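Local atomic coordinates of putative angiotensinogen (Lampetra fluviatilis, PDB entry 5INW), a protein that binds heparin and, as a member of the serpin family, inhibits thrombin, heparin promoting the inhibition through a template mechanism. Residues K180-Y185 with T238-V243; Q187-V192 with S198-V203; N254-D259 with V345-P350; N263-V268 with S273-T278. The protein carries 1 engineered substitution. All blocks are in the same frame, centred on the assembly; numbering follows the deposited sequence.

Interaction 1 of 4, residues K180-Y185 with T238-V243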
loop_
_atom_site.group_PDB
_atom_site.type_symbol
_atom_site.label_atom_id
_atom_site.label_comp_id
_atom_site.label_asym_id
_atom_site.label_seq_id
_atom_site.Cartn_x
_atom_site.Cartn_y
_atom_site.Cartn_z
ATOM N N LYS A 180 -12.035 26.817 -3.629
ATOM C CA LYS A 180 -13.413 27.286 -3.486
ATOM C C LYS A 180 -13.894 28.047 -4.695
ATOM O O LYS A 180 -15.007 27.832 -5.147
ATOM C CB LYS A 180 -13.589 28.156 -2.236
ATOM C CG LYS A 180 -15.048 28.332 -1.826
ATOM C CD LYS A 180 -15.166 29.176 -0.569
ATOM C CE LYS A 180 -15.125 30.642 -0.956
ATOM N NZ LYS A 180 -15.314 31.550 0.196
ATOM N N GLY A 181 -13.072 28.902 -5.246
ATOM C CA GLY A 181 -13.489 29.564 -6.488
ATOM C C GLY A 181 -13.552 28.726 -7.781
ATOM O O GLY A 181 -14.097 29.158 -8.764
ATOM N N LEU A 182 -12.989 27.529 -7.774
ATOM C CA LEU A 182 -12.507 26.893 -8.984
ATOM C C LEU A 182 -13.576 26.009 -9.609
ATOM O O LEU A 182 -13.950 24.986 -9.018
ATOM C CB LEU A 182 -11.250 26.064 -8.666
ATOM C CG LEU A 182 -10.704 25.236 -9.806
ATOM C CD1 LEU A 182 -10.135 26.165 -10.866
ATOM C CD2 LEU A 182 -9.659 24.248 -9.323
ATOM N N TRP A 183 -13.953 26.361 -10.841
ATOM C CA TRP A 183 -14.950 25.651 -11.633
ATOM C C TRP A 183 -14.349 24.318 -12.111
ATOM O O TRP A 183 -13.246 24.274 -12.639
ATOM C CB TRP A 183 -15.452 26.479 -12.861
ATOM C CG TRP A 183 -16.358 27.725 -12.467
ATOM C CD1 TRP A 183 -16.182 28.554 -11.383
ATOM C CD2 TRP A 183 -17.610 28.165 -13.085
ATOM N NE1 TRP A 183 -17.208 29.469 -11.291
ATOM C CE2 TRP A 183 -18.100 29.259 -12.311
ATOM C CE3 TRP A 183 -18.356 27.749 -14.214
ATOM C CZ2 TRP A 183 -19.290 29.958 -12.641
ATOM C CZ3 TRP A 183 -19.551 28.445 -14.535
ATOM C CH2 TRP A 183 -19.996 29.537 -13.745
ATOM N N LEU A 184 -15.109 23.243 -11.924
ATOM C CA LEU A 184 -14.739 21.910 -12.337
ATOM C C LEU A 184 -15.696 21.417 -13.406
ATOM O O LEU A 184 -16.915 21.709 -13.381
ATOM C CB LEU A 184 -14.783 20.986 -11.129
ATOM C CG LEU A 184 -13.923 21.432 -9.930
ATOM C CD1 LEU A 184 -14.062 20.404 -8.837
ATOM C CD2 LEU A 184 -12.427 21.577 -10.220
ATOM N N TYR A 185 -15.157 20.684 -14.363
ATOM C CA TYR A 185 -16.002 20.047 -15.337
ATOM C C TYR A 185 -16.794 18.948 -14.680
ATOM O O TYR A 185 -16.279 18.242 -13.807
ATOM C CB TYR A 185 -15.178 19.447 -16.458
ATOM C CG TYR A 185 -14.503 20.462 -17.346
ATOM C CD1 TYR A 185 -15.251 21.399 -18.083
ATOM C CD2 TYR A 185 -13.146 20.452 -17.490
ATOM C CE1 TYR A 185 -14.637 22.315 -18.919
ATOM C CE2 TYR A 185 -12.519 21.335 -18.319
ATOM C CZ TYR A 185 -13.243 22.271 -19.034
ATOM O OH TYR A 185 -12.513 23.086 -19.885
ATOM N N THR A 238 -2.614 26.209 -3.905
ATOM C CA THR A 238 -3.187 24.916 -4.072
ATOM C C THR A 238 -4.579 25.042 -4.602
ATOM O O THR A 238 -5.423 25.832 -4.101
ATOM C CB THR A 238 -3.203 24.134 -2.762
ATOM O OG1 THR A 238 -1.846 23.948 -2.368
ATOM C CG2 THR A 238 -3.862 22.749 -2.943
ATOM N N SER A 239 -4.802 24.193 -5.585
ATOM C CA SER A 239 -6.020 24.158 -6.328
ATOM C C SER A 239 -6.827 22.882 -6.116
ATOM O O SER A 239 -8.059 22.962 -6.086
ATOM C CB SER A 239 -5.702 24.392 -7.797
ATOM O OG SER A 239 -5.747 25.791 -8.041
ATOM N N LEU A 240 -6.168 21.735 -5.938
ATOM C CA LEU A 240 -6.843 20.539 -5.405
ATOM C C LEU A 240 -5.912 19.700 -4.564
ATOM O O LEU A 240 -4.695 19.784 -4.720
ATOM C CB LEU A 240 -7.341 19.620 -6.503
ATOM C CG LEU A 240 -8.509 20.072 -7.347
ATOM C CD1 LEU A 240 -7.966 20.792 -8.587
ATOM C CD2 LEU A 240 -9.390 18.864 -7.702
ATOM N N VAL A 241 -6.517 18.868 -3.712
ATOM C CA VAL A 241 -5.821 17.849 -2.942
ATOM C C VAL A 241 -6.624 16.569 -3.027
ATOM O O VAL A 241 -7.779 16.588 -2.674
ATOM C CB VAL A 241 -5.699 18.261 -1.471
ATOM C CG1 VAL A 241 -4.968 17.186 -0.675
ATOM C CG2 VAL A 241 -4.925 19.542 -1.402
ATOM N N ILE A 242 -6.010 15.471 -3.449
ATOM C CA ILE A 242 -6.665 14.169 -3.588
ATOM C C ILE A 242 -6.111 13.296 -2.501
ATOM O O ILE A 242 -4.955 13.340 -2.252
ATOM C CB ILE A 242 -6.303 13.519 -4.943
ATOM C CG1 ILE A 242 -6.959 14.315 -6.083
ATOM C CG2 ILE A 242 -6.740 12.066 -5.043
ATOM C CD1 ILE A 242 -6.311 14.090 -7.430
ATOM N N VAL A 243 -6.961 12.501 -1.877
ATOM C CA VAL A 243 -6.575 11.680 -0.715
ATOM C C VAL A 243 -7.150 10.296 -0.873
ATOM O O VAL A 243 -8.335 10.129 -1.139
ATOM C CB VAL A 243 -7.157 12.272 0.588
ATOM C CG1 VAL A 243 -7.074 11.280 1.726
ATOM C CG2 VAL A 243 -6.474 13.585 0.908
#

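Interaction 2 of 4, residues Q187-V192 with S198-V203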
loop_
_atom_site.group_PDB
_atom_site.type_symbol
_atom_site.label_atom_id
_atom_site.label_comp_id
_atom_site.label_asym_id
_atom_site.label_seq_id
_atom_site.Cartn_x
_atom_site.Cartn_y
_atom_site.Cartn_z
ATOM N N GLN A 187 -17.949 16.133 -15.992
ATOM C CA GLN A 187 -17.637 14.781 -16.397
ATOM C C GLN A 187 -16.543 14.273 -15.458
ATOM O O GLN A 187 -16.506 13.065 -15.068
ATOM C CB GLN A 187 -17.264 14.733 -17.891
ATOM C CG GLN A 187 -18.413 15.051 -18.843
ATOM C CD GLN A 187 -18.496 16.511 -19.266
ATOM O OE1 GLN A 187 -17.908 17.417 -18.640
ATOM N NE2 GLN A 187 -19.281 16.764 -20.332
ATOM N N PHE A 188 -15.699 15.205 -15.031
ATOM C CA PHE A 188 -14.712 14.898 -14.006
ATOM C C PHE A 188 -15.344 14.578 -12.649
ATOM O O PHE A 188 -14.998 13.581 -12.045
ATOM C CB PHE A 188 -13.701 16.024 -13.849
ATOM C CG PHE A 188 -12.760 15.806 -12.715
ATOM C CD1 PHE A 188 -11.673 14.925 -12.856
ATOM C CD2 PHE A 188 -12.939 16.453 -11.503
ATOM C CE1 PHE A 188 -10.758 14.720 -11.829
ATOM C CE2 PHE A 188 -12.027 16.239 -10.444
ATOM C CZ PHE A 188 -10.944 15.365 -10.609
ATOM N N THR A 189 -16.274 15.403 -12.170
ATOM C CA THR A 189 -16.826 15.215 -10.812
ATOM C C THR A 189 -17.673 13.990 -10.650
ATOM O O THR A 189 -17.610 13.330 -9.615
ATOM C CB THR A 189 -17.697 16.386 -10.363
ATOM O OG1 THR A 189 -18.719 16.624 -11.324
ATOM C CG2 THR A 189 -16.851 17.581 -10.200
ATOM N N ARG A 190 -18.391 13.672 -11.706
ATOM C CA ARG A 190 -19.205 12.494 -11.755
ATOM C C ARG A 190 -18.413 11.221 -11.945
ATOM O O ARG A 190 -18.801 10.205 -11.342
ATOM C CB ARG A 190 -20.203 12.572 -12.891
ATOM C CG ARG A 190 -21.208 13.640 -12.659
ATOM C CD ARG A 190 -22.214 13.607 -13.760
ATOM N NE ARG A 190 -23.373 14.416 -13.392
ATOM C CZ ARG A 190 -24.420 14.641 -14.169
ATOM N NH1 ARG A 190 -24.484 14.082 -15.361
ATOM N NH2 ARG A 190 -25.385 15.441 -13.756
ATOM N N THR A 191 -17.360 11.200 -12.777
ATOM C CA THR A 191 -16.556 9.953 -12.838
ATOM C C THR A 191 -15.831 9.737 -11.517
ATOM O O THR A 191 -15.657 8.580 -11.140
ATOM C CB THR A 191 -15.538 9.835 -13.977
ATOM O OG1 THR A 191 -14.732 10.959 -13.912
ATOM C CG2 THR A 191 -16.190 9.802 -15.346
ATOM N N VAL A 192 -15.443 10.793 -10.806
ATOM C CA VAL A 192 -14.858 10.546 -9.470
ATOM C C VAL A 192 -15.859 10.128 -8.403
ATOM O O VAL A 192 -15.471 9.410 -7.472
ATOM C CB VAL A 192 -13.908 11.654 -8.886
ATOM C CG1 VAL A 192 -12.877 12.095 -9.924
ATOM C CG2 VAL A 192 -14.673 12.800 -8.282
ATOM N N SER A 198 -16.206 9.418 -4.250
ATOM C CA SER A 198 -15.913 10.688 -3.586
ATOM C C SER A 198 -16.762 11.766 -4.186
ATOM O O SER A 198 -16.782 11.942 -5.385
ATOM C CB SER A 198 -14.463 11.103 -3.760
ATOM O OG SER A 198 -14.271 12.329 -3.057
ATOM N N ASN A 199 -17.467 12.493 -3.338
ATOM C CA ASN A 199 -17.946 13.821 -3.688
ATOM C C ASN A 199 -16.891 14.810 -3.380
ATOM O O ASN A 199 -16.003 14.509 -2.601
ATOM C CB ASN A 199 -19.237 14.158 -3.014
ATOM C CG ASN A 199 -20.422 13.768 -3.879
ATOM O OD1 ASN A 199 -21.039 12.743 -3.643
ATOM N ND2 ASN A 199 -20.708 14.571 -4.941
ATOM N N VAL A 200 -16.890 15.900 -4.134
ATOM C CA VAL A 200 -15.801 16.868 -4.115
ATOM C C VAL A 200 -16.185 17.891 -3.124
ATOM O O VAL A 200 -17.252 18.437 -3.245
ATOM C CB VAL A 200 -15.621 17.577 -5.479
ATOM C CG1 VAL A 200 -14.623 18.723 -5.364
ATOM C CG2 VAL A 200 -15.151 16.591 -6.520
ATOM N N ARG A 201 -15.342 18.109 -2.124
ATOM C CA ARG A 201 -15.616 19.129 -1.103
ATOM C C ARG A 201 -14.755 20.338 -1.451
ATOM O O ARG A 201 -13.582 20.190 -1.782
ATOM C CB ARG A 201 -15.341 18.608 0.329
ATOM C CG ARG A 201 -16.003 17.271 0.739
ATOM C CD ARG A 201 -17.541 17.265 0.678
ATOM N NE ARG A 201 -18.158 15.929 0.443
ATOM C CZ ARG A 201 -19.476 15.640 0.511
ATOM N NH1 ARG A 201 -20.375 16.576 0.797
ATOM N NH2 ARG A 201 -19.914 14.398 0.297
ATOM N N SER A 202 -15.341 21.526 -1.419
ATOM C CA SER A 202 -14.584 22.752 -1.671
ATOM C C SER A 202 -13.993 23.356 -0.380
ATOM O O SER A 202 -14.483 23.108 0.715
ATOM C CB SER A 202 -15.426 23.784 -2.414
ATOM O OG SER A 202 -16.607 23.994 -1.721
ATOM N N VAL A 203 -12.891 24.096 -0.540
ATOM C CA VAL A 203 -12.100 24.572 0.590
ATOM C C VAL A 203 -11.430 25.856 0.240
ATOM O O VAL A 203 -11.051 26.052 -0.924
ATOM C CB VAL A 203 -10.977 23.597 0.942
ATOM C CG1 VAL A 203 -10.122 24.120 2.087
ATOM C CG2 VAL A 203 -11.548 22.249 1.308
#

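Interaction 3 of 4, residues N254-D259 with V345-P350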
loop_
_atom_site.group_PDB
_atom_site.type_symbol
_atom_site.label_atom_id
_atom_site.label_comp_id
_atom_site.label_asym_id
_atom_site.label_seq_id
_atom_site.Cartn_x
_atom_site.Cartn_y
_atom_site.Cartn_z
ATOM N N ASN A 254 -4.735 -18.304 13.394
ATOM C CA ASN A 254 -4.131 -18.965 14.522
ATOM C C ASN A 254 -3.505 -17.885 15.344
ATOM O O ASN A 254 -2.417 -17.406 15.055
ATOM C CB ASN A 254 -3.062 -19.898 14.032
ATOM C CG ASN A 254 -3.501 -20.663 12.832
ATOM O OD1 ASN A 254 -4.194 -21.665 12.976
ATOM N ND2 ASN A 254 -3.111 -20.206 11.631
ATOM N N LYS A 255 -4.212 -17.461 16.372
ATOM C CA LYS A 255 -3.706 -16.411 17.246
ATOM C C LYS A 255 -2.563 -16.916 18.130
ATOM O O LYS A 255 -2.580 -18.048 18.555
ATOM C CB LYS A 255 -4.841 -15.857 18.098
ATOM C CG LYS A 255 -5.917 -15.122 17.301
ATOM C CD LYS A 255 -6.694 -14.203 18.216
ATOM C CE LYS A 255 -8.026 -13.837 17.624
ATOM N NZ LYS A 255 -8.765 -13.019 18.614
ATOM N N PHE A 256 -1.576 -16.060 18.375
ATOM C CA PHE A 256 -0.408 -16.405 19.182
ATOM C C PHE A 256 -0.784 -16.272 20.623
ATOM O O PHE A 256 -1.618 -15.452 20.966
ATOM C CB PHE A 256 0.741 -15.427 18.974
ATOM C CG PHE A 256 1.348 -15.467 17.610
ATOM C CD1 PHE A 256 0.828 -14.659 16.565
ATOM C CD2 PHE A 256 2.463 -16.250 17.348
ATOM C CE1 PHE A 256 1.402 -14.674 15.291
ATOM C CE2 PHE A 256 3.041 -16.263 16.076
ATOM C CZ PHE A 256 2.507 -15.485 15.049
ATOM N N GLU A 257 -0.112 -17.037 21.468
ATOM C CA GLU A 257 -0.287 -16.920 22.907
ATOM C C GLU A 257 0.707 -15.846 23.425
ATOM O O GLU A 257 1.915 -15.918 23.138
ATOM C CB GLU A 257 -0.132 -18.313 23.580
ATOM C CG GLU A 257 -0.434 -18.380 25.074
ATOM C CD GLU A 257 -1.851 -17.949 25.492
ATOM O OE1 GLU A 257 -2.800 -17.992 24.642
ATOM O OE2 GLU A 257 -2.018 -17.577 26.700
ATOM N N PRO A 258 0.195 -14.828 24.163
ATOM C CA PRO A 258 1.067 -13.861 24.852
ATOM C C PRO A 258 2.069 -14.475 25.820
ATOM O O PRO A 258 3.236 -14.080 25.813
ATOM C CB PRO A 258 0.084 -13.000 25.628
ATOM C CG PRO A 258 -1.135 -13.014 24.769
ATOM C CD PRO A 258 -1.224 -14.420 24.256
ATOM N N ASP A 259 1.635 -15.466 26.597
ATOM C CA ASP A 259 2.546 -16.250 27.437
ATOM C C ASP A 259 3.814 -16.741 26.713
ATOM O O ASP A 259 4.863 -16.819 27.328
ATOM C CB ASP A 259 1.813 -17.428 28.066
ATOM C CG ASP A 259 0.793 -16.985 29.080
ATOM O OD1 ASP A 259 -0.124 -16.218 28.706
ATOM O OD2 ASP A 259 0.907 -17.403 30.252
ATOM N N VAL A 345 3.853 -26.573 12.450
ATOM C CA VAL A 345 5.120 -25.874 12.244
ATOM C C VAL A 345 5.494 -25.073 13.491
ATOM O O VAL A 345 4.602 -24.592 14.223
ATOM C CB VAL A 345 5.000 -24.899 11.062
ATOM C CG1 VAL A 345 6.323 -24.197 10.807
ATOM C CG2 VAL A 345 4.541 -25.649 9.819
ATOM N N GLN A 346 6.796 -24.912 13.712
ATOM C CA GLN A 346 7.319 -24.105 14.809
ATOM C C GLN A 346 7.643 -22.708 14.322
ATOM O O GLN A 346 8.637 -22.505 13.636
ATOM C CB GLN A 346 8.591 -24.743 15.352
ATOM C CG GLN A 346 8.382 -26.097 15.996
ATOM C CD GLN A 346 7.672 -25.993 17.325
ATOM O OE1 GLN A 346 7.255 -24.892 17.733
ATOM N NE2 GLN A 346 7.518 -27.130 18.018
ATOM N N LEU A 347 6.804 -21.735 14.670
ATOM C CA LEU A 347 6.975 -20.385 14.136
ATOM C C LEU A 347 7.461 -19.451 15.203
ATOM O O LEU A 347 6.985 -19.508 16.331
ATOM C CB LEU A 347 5.674 -19.848 13.558
ATOM C CG LEU A 347 5.723 -18.426 12.972
ATOM C CD1 LEU A 347 6.617 -18.315 11.761
ATOM C CD2 LEU A 347 4.319 -17.947 12.622
ATOM N N SER A 348 8.397 -18.592 14.823
ATOM C CA SER A 348 8.923 -17.504 15.663
ATOM C C SER A 348 8.819 -16.198 14.835
ATOM O O SER A 348 9.368 -16.130 13.727
ATOM C CB SER A 348 10.387 -17.783 16.050
ATOM O OG SER A 348 10.649 -19.186 16.198
ATOM N N LEU A 349 8.086 -15.197 15.335
ATOM C CA LEU A 349 7.797 -13.959 14.605
ATOM C C LEU A 349 7.824 -12.723 15.496
ATOM O O LEU A 349 7.060 -12.679 16.470
ATOM C CB LEU A 349 6.392 -14.036 13.991
ATOM C CG LEU A 349 5.843 -12.920 13.072
ATOM C CD1 LEU A 349 6.672 -12.865 11.809
ATOM C CD2 LEU A 349 4.370 -13.163 12.720
ATOM N N PRO A 350 8.613 -11.677 15.117
ATOM C CA PRO A 350 8.629 -10.412 15.864
ATOM C C PRO A 350 7.263 -9.738 16.011
ATOM O O PRO A 350 6.407 -9.893 15.154
ATOM C CB PRO A 350 9.565 -9.535 15.042
ATOM C CG PRO A 350 10.499 -10.489 14.384
ATOM C CD PRO A 350 9.682 -11.715 14.098
#

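Interaction 4 of 4, residues N263-V268 with S273-T278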
loop_
_atom_site.group_PDB
_atom_site.type_symbol
_atom_site.label_atom_id
_atom_site.label_comp_id
_atom_site.label_asym_id
_atom_site.label_seq_id
_atom_site.Cartn_x
_atom_site.Cartn_y
_atom_site.Cartn_z
ATOM N N ASN A 263 11.896 -11.933 24.529
ATOM C CA ASN A 263 12.847 -11.203 23.688
ATOM C C ASN A 263 13.796 -12.193 23.025
ATOM O O ASN A 263 14.128 -13.203 23.610
ATOM C CB ASN A 263 13.642 -10.197 24.517
ATOM C CG ASN A 263 12.765 -9.156 25.204
ATOM O OD1 ASN A 263 11.685 -8.839 24.753
ATOM N ND2 ASN A 263 13.239 -8.632 26.308
ATOM N N VAL A 264 14.229 -11.917 21.812
ATOM C CA VAL A 264 15.137 -12.801 21.071
ATOM C C VAL A 264 15.997 -11.892 20.186
ATOM O O VAL A 264 15.532 -10.825 19.738
ATOM C CB VAL A 264 14.342 -13.811 20.204
ATOM C CG1 VAL A 264 15.232 -14.549 19.189
ATOM C CG2 VAL A 264 13.560 -14.783 21.079
ATOM N N ARG A 265 17.243 -12.295 19.953
ATOM C CA ARG A 265 18.105 -11.546 19.056
ATOM C C ARG A 265 17.517 -11.672 17.687
ATOM O O ARG A 265 17.307 -12.791 17.183
ATOM C CB ARG A 265 19.549 -12.052 19.037
ATOM C CG ARG A 265 20.413 -11.581 20.210
ATOM C CD ARG A 265 21.630 -12.474 20.433
ATOM N NE ARG A 265 22.081 -12.344 21.817
ATOM C CZ ARG A 265 21.518 -12.937 22.880
ATOM N NH1 ARG A 265 20.456 -13.738 22.760
ATOM N NH2 ARG A 265 22.038 -12.729 24.094
ATOM N N PHE A 266 17.196 -10.510 17.123
ATOM C CA PHE A 266 16.872 -10.377 15.712
ATOM C C PHE A 266 18.131 -9.860 15.049
ATOM O O PHE A 266 18.659 -8.813 15.438
ATOM C CB PHE A 266 15.714 -9.406 15.518
ATOM C CG PHE A 266 15.248 -9.250 14.075
ATOM C CD1 PHE A 266 14.239 -10.057 13.562
ATOM C CD2 PHE A 266 15.783 -8.248 13.251
ATOM C CE1 PHE A 266 13.796 -9.891 12.254
ATOM C CE2 PHE A 266 15.363 -8.094 11.946
ATOM C CZ PHE A 266 14.367 -8.912 11.449
ATOM N N TRP A 267 18.595 -10.588 14.035
ATOM C CA TRP A 267 19.799 -10.238 13.295
ATOM C C TRP A 267 19.459 -9.417 12.024
ATOM O O TRP A 267 19.106 -9.980 10.994
ATOM C CB TRP A 267 20.592 -11.512 12.975
ATOM C CG TRP A 267 21.172 -12.113 14.222
ATOM C CD1 TRP A 267 20.678 -13.179 14.946
ATOM C CD2 TRP A 267 22.321 -11.649 14.942
ATOM N NE1 TRP A 267 21.459 -13.413 16.051
ATOM C CE2 TRP A 267 22.479 -12.497 16.076
ATOM C CE3 TRP A 267 23.249 -10.610 14.736
ATOM C CZ2 TRP A 267 23.542 -12.339 17.007
ATOM C CZ3 TRP A 267 24.312 -10.459 15.658
ATOM C CH2 TRP A 267 24.442 -11.318 16.780
ATOM N N VAL A 268 19.626 -8.093 12.127
ATOM C CA VAL A 268 19.573 -7.153 10.983
ATOM C C VAL A 268 20.594 -7.492 9.893
ATOM O O VAL A 268 20.429 -7.082 8.738
ATOM C CB VAL A 268 19.837 -5.664 11.421
ATOM C CG1 VAL A 268 19.733 -4.676 10.239
ATOM C CG2 VAL A 268 18.887 -5.223 12.544
ATOM N N SER A 273 22.726 -6.858 15.989
ATOM C CA SER A 273 21.523 -7.496 16.565
ATOM C C SER A 273 20.760 -6.570 17.513
ATOM O O SER A 273 21.228 -5.473 17.838
ATOM C CB SER A 273 21.903 -8.764 17.331
ATOM O OG SER A 273 22.235 -8.499 18.687
ATOM N N MET A 274 19.592 -7.030 17.956
ATOM C CA MET A 274 18.784 -6.309 18.945
ATOM C C MET A 274 17.723 -7.215 19.591
ATOM O O MET A 274 17.324 -8.212 18.998
ATOM C CB MET A 274 18.126 -5.054 18.315
ATOM C CG MET A 274 17.070 -5.341 17.256
ATOM S SD MET A 274 16.519 -3.988 16.189
ATOM C CE MET A 274 16.510 -2.618 17.342
ATOM N N MET A 275 17.265 -6.847 20.794
ATOM C CA MET A 275 16.278 -7.639 21.539
ATOM C C MET A 275 14.848 -7.270 21.142
ATOM O O MET A 275 14.347 -6.198 21.491
ATOM C CB MET A 275 16.461 -7.505 23.055
ATOM C CG MET A 275 17.703 -8.209 23.589
ATOM S SD MET A 275 18.037 -9.895 22.974
ATOM C CE MET A 275 17.159 -10.926 24.153
ATOM N N VAL A 276 14.192 -8.177 20.409
ATOM C CA VAL A 276 12.860 -7.926 19.874
ATOM C C VAL A 276 11.840 -8.879 20.485
ATOM O O VAL A 276 12.036 -10.089 20.395
ATOM C CB VAL A 276 12.856 -8.087 18.347
ATOM C CG1 VAL A 276 11.516 -7.647 17.757
ATOM C CG2 VAL A 276 13.968 -7.265 17.744
ATOM N N PRO A 277 10.767 -8.340 21.106
ATOM C CA PRO A 277 9.780 -9.236 21.667
ATOM C C PRO A 277 9.262 -10.090 20.550
ATOM O O PRO A 277 8.732 -9.563 19.582
ATOM C CB PRO A 277 8.684 -8.300 22.204
ATOM C CG PRO A 277 8.831 -7.041 21.446
ATOM C CD PRO A 277 10.311 -6.937 21.153
ATOM N N THR A 278 9.483 -11.392 20.662
ATOM C CA THR A 278 9.294 -12.331 19.566
ATOM C C THR A 278 8.224 -13.291 20.001
ATOM O O THR A 278 8.258 -13.793 21.125
ATOM C CB THR A 278 10.638 -13.045 19.251
ATOM O OG1 THR A 278 11.625 -12.066 18.882
ATOM C CG2 THR A 278 10.497 -14.064 18.113
#

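Interaction 1 of 4, residues K180-Y185 with T238-V243
Leu182 meets Ser239 and Leu240 at the start of strand 238-251, where these two residues together face Ile416 and form a classic beta bulge in the large serpin sheet. Ile416 lies on strand 405-417, the cleaved reactive loop inserted in the sheet, so the contact sits near the far end of that insertion. From the Leu182 main chain outward, CB leaves on the side of the strand but is still too far off to touch it. CG stands anti to the backbone N (chi1 175°), which carries the fork on toward the bulge. Of the two methyls there, CD2 does all the touching across this contact. It rests 3.8 Å from Ser239 O and 4.2 Å from Ser239 CB. The two leucine side chains cross at about a right angle, and Leu240 brings its CD1 in at the end of its own chain. No hydrogen bond links the loop to the strand here; the contact is a small, buried apolar one. The polar end of Ser239 is satisfied by another partner, its OG being bonded to Gln386 OE1, and the loop itself is pinned by Trp183 O to Thr383 OG1. The apolar join comes down to one methyl pair, Leu182 CD2 against Leu240 CD1, 3.9 Å apart.

Interaction 2 of 4, residues Q187-V192 with S198-V203
Thr189 and Val192, one turn apart on helix 186-196, both send a methyl to Val200 at the beginning of strand 200-203. Helix and strand belong to a beta-alpha-beta crossover: strand 168-179 leads into the helix, and strand 200-203 returns parallel beside strand 168-179. The Thr189 side chain is set by its two branches. With chi1 at 54°, OG1 sits between the backbone N and the carbonyl carbon and bonds back to Arg186 O, and this turns CG2 outward, 4.2 Å from Val200 CG2. These two side chains cross at about a right angle. Val200 (chi1 171°) keeps CG1 anti to its own N and offers CG2 to the helix.

The two methyls of Val192 face different ways. CG1 lies 3.8 Å above one face of the Phe188 ring, displaced toward the rim, whereas CG2 reaches Val200 CG2 at 4.2 Å and Ser198 O at 3.7 Å. The main chain adds one link: Ser198 N to Val192 O, 3.3 Å, nearly straight but weak. Two hydroxyls turn back on their own segments. Thr191 OG1 reaches a lone pair of Gln187 O in the carbonyl plane, sharing that oxygen with Thr191 N, and Ser198 OG donates to Asn199 O at 2.8 Å from above the carbonyl plane. With the hydroxyls bonded to main-chain oxygens of their own stretch, it is methyl groups that meet between helix and strand: the seam depends on shape, and its single polar tie is a weak one.

Interaction 3 of 4, residues N254-D259 with V345-P350
Phe256 has CG anti to its carbonyl carbon (chi1 -67°), which swings the ring toward strand 345-350. Leu347 and Leu349, two residues apart on that strand and so on the same side of it, share one conformation: each has CG anti to the backbone N, and a chi2 of 65° in both turns CD2 to the phenyl ring. Its far corner is what they meet. CZ lies 3.9 Å from Leu347 CD2 and 3.8 Å from Leu349 CD2, and CE2 comes within 4.0 Å of Leu347 CD2. Both methyls approach the ring obliquely, and the side chains cross the phenylalanine at about right angles. The contact is buried and wholly apolar.

Trp252 packs edge-to-face with the same phenylalanine, while the Phe256 backbone is hydrogen-bonded to Glu403, just before the inserted reactive loop strand. The two leucines also touch Leu300 of strand 295-301. Gln346, Leu347 and Ser348 pair in parallel with a strand of the C-terminal peptide chain, so the sheet continues across the interface into that chain. Such a hydrophobic cluster, beside the top of the central sheet where the reactive loop enters, is typical of the breach region of serpins.

Interaction 4 of 4, residues N263-V268 with S273-T278
Val264 and Val276 pair across an antiparallel beta hairpin, strands 261-267 and 273-283, and the main chain supplies its polar bonds. Val276 N gives an almost straight bond to Val264 O (3.0 Å), while the return bond from Val264 N to Val276 O is more bent, its donor well above the carbonyl plane. Further along, Phe266 N lies nearly along the C=O axis of Met274, its bond close to straight, but the reverse bond is bent and the pairing there is loose.

Side-chain packing occurs on both faces of the hairpin. On the face of Val264, Phe266 and Val276, the apolar Phe266 CB and Val276 CG2 lie 3.5 Å apart. On the face of Asn263, Arg265 and Met275, carbon and sulfur touch: the methionine chain bends at chi2 (-45°) and chi3 (-90°), which curls CE back to Asn263 CB at 3.6 Å and leaves SD 4.0 Å from Arg265 CG. Arg265 and Met275 run side by side, pointing the same way.

A CH-pi contact closes the turn end: Ser273 CB sits over one face of the Trp267 six-membered ring, 3.4 Å from its centroid and 14° off the normal. An alanine in place of Trp267 would remove the indole and is likely to leave Ser273 CB without its aromatic cover, opening a gap at this end of the hairpin.

Strand 273-283 is flanked on its other side by strand 345-359, whose Pro350 touches both Phe266 and Val276, while Trp267 shares backbone hydrogen bonds with the C-terminal peptide chain, which packs against Met274 and Val276.

The four contacts form two pairs at opposite ends of the molecule. Interactions 1 and 2 have centres about 9 Å apart and touch through Leu184 CD1 and Val200 CG1, 3.9 Å from each other, so the loop before helix 186-196 packs on the strand that follows it. Interactions 3 and 4, about 15 Å apart between centres, meet where Leu349 N lies 3.8 Å from Thr278 CG2 on neighbouring strands. About 49 Å separates the centres of interactions 1 and 3. The inserted reactive loop, strand 405-417, spans much of that gap: Glu403, just before it, bonds to interaction 3, and Ile416, near its end, faces interaction 1.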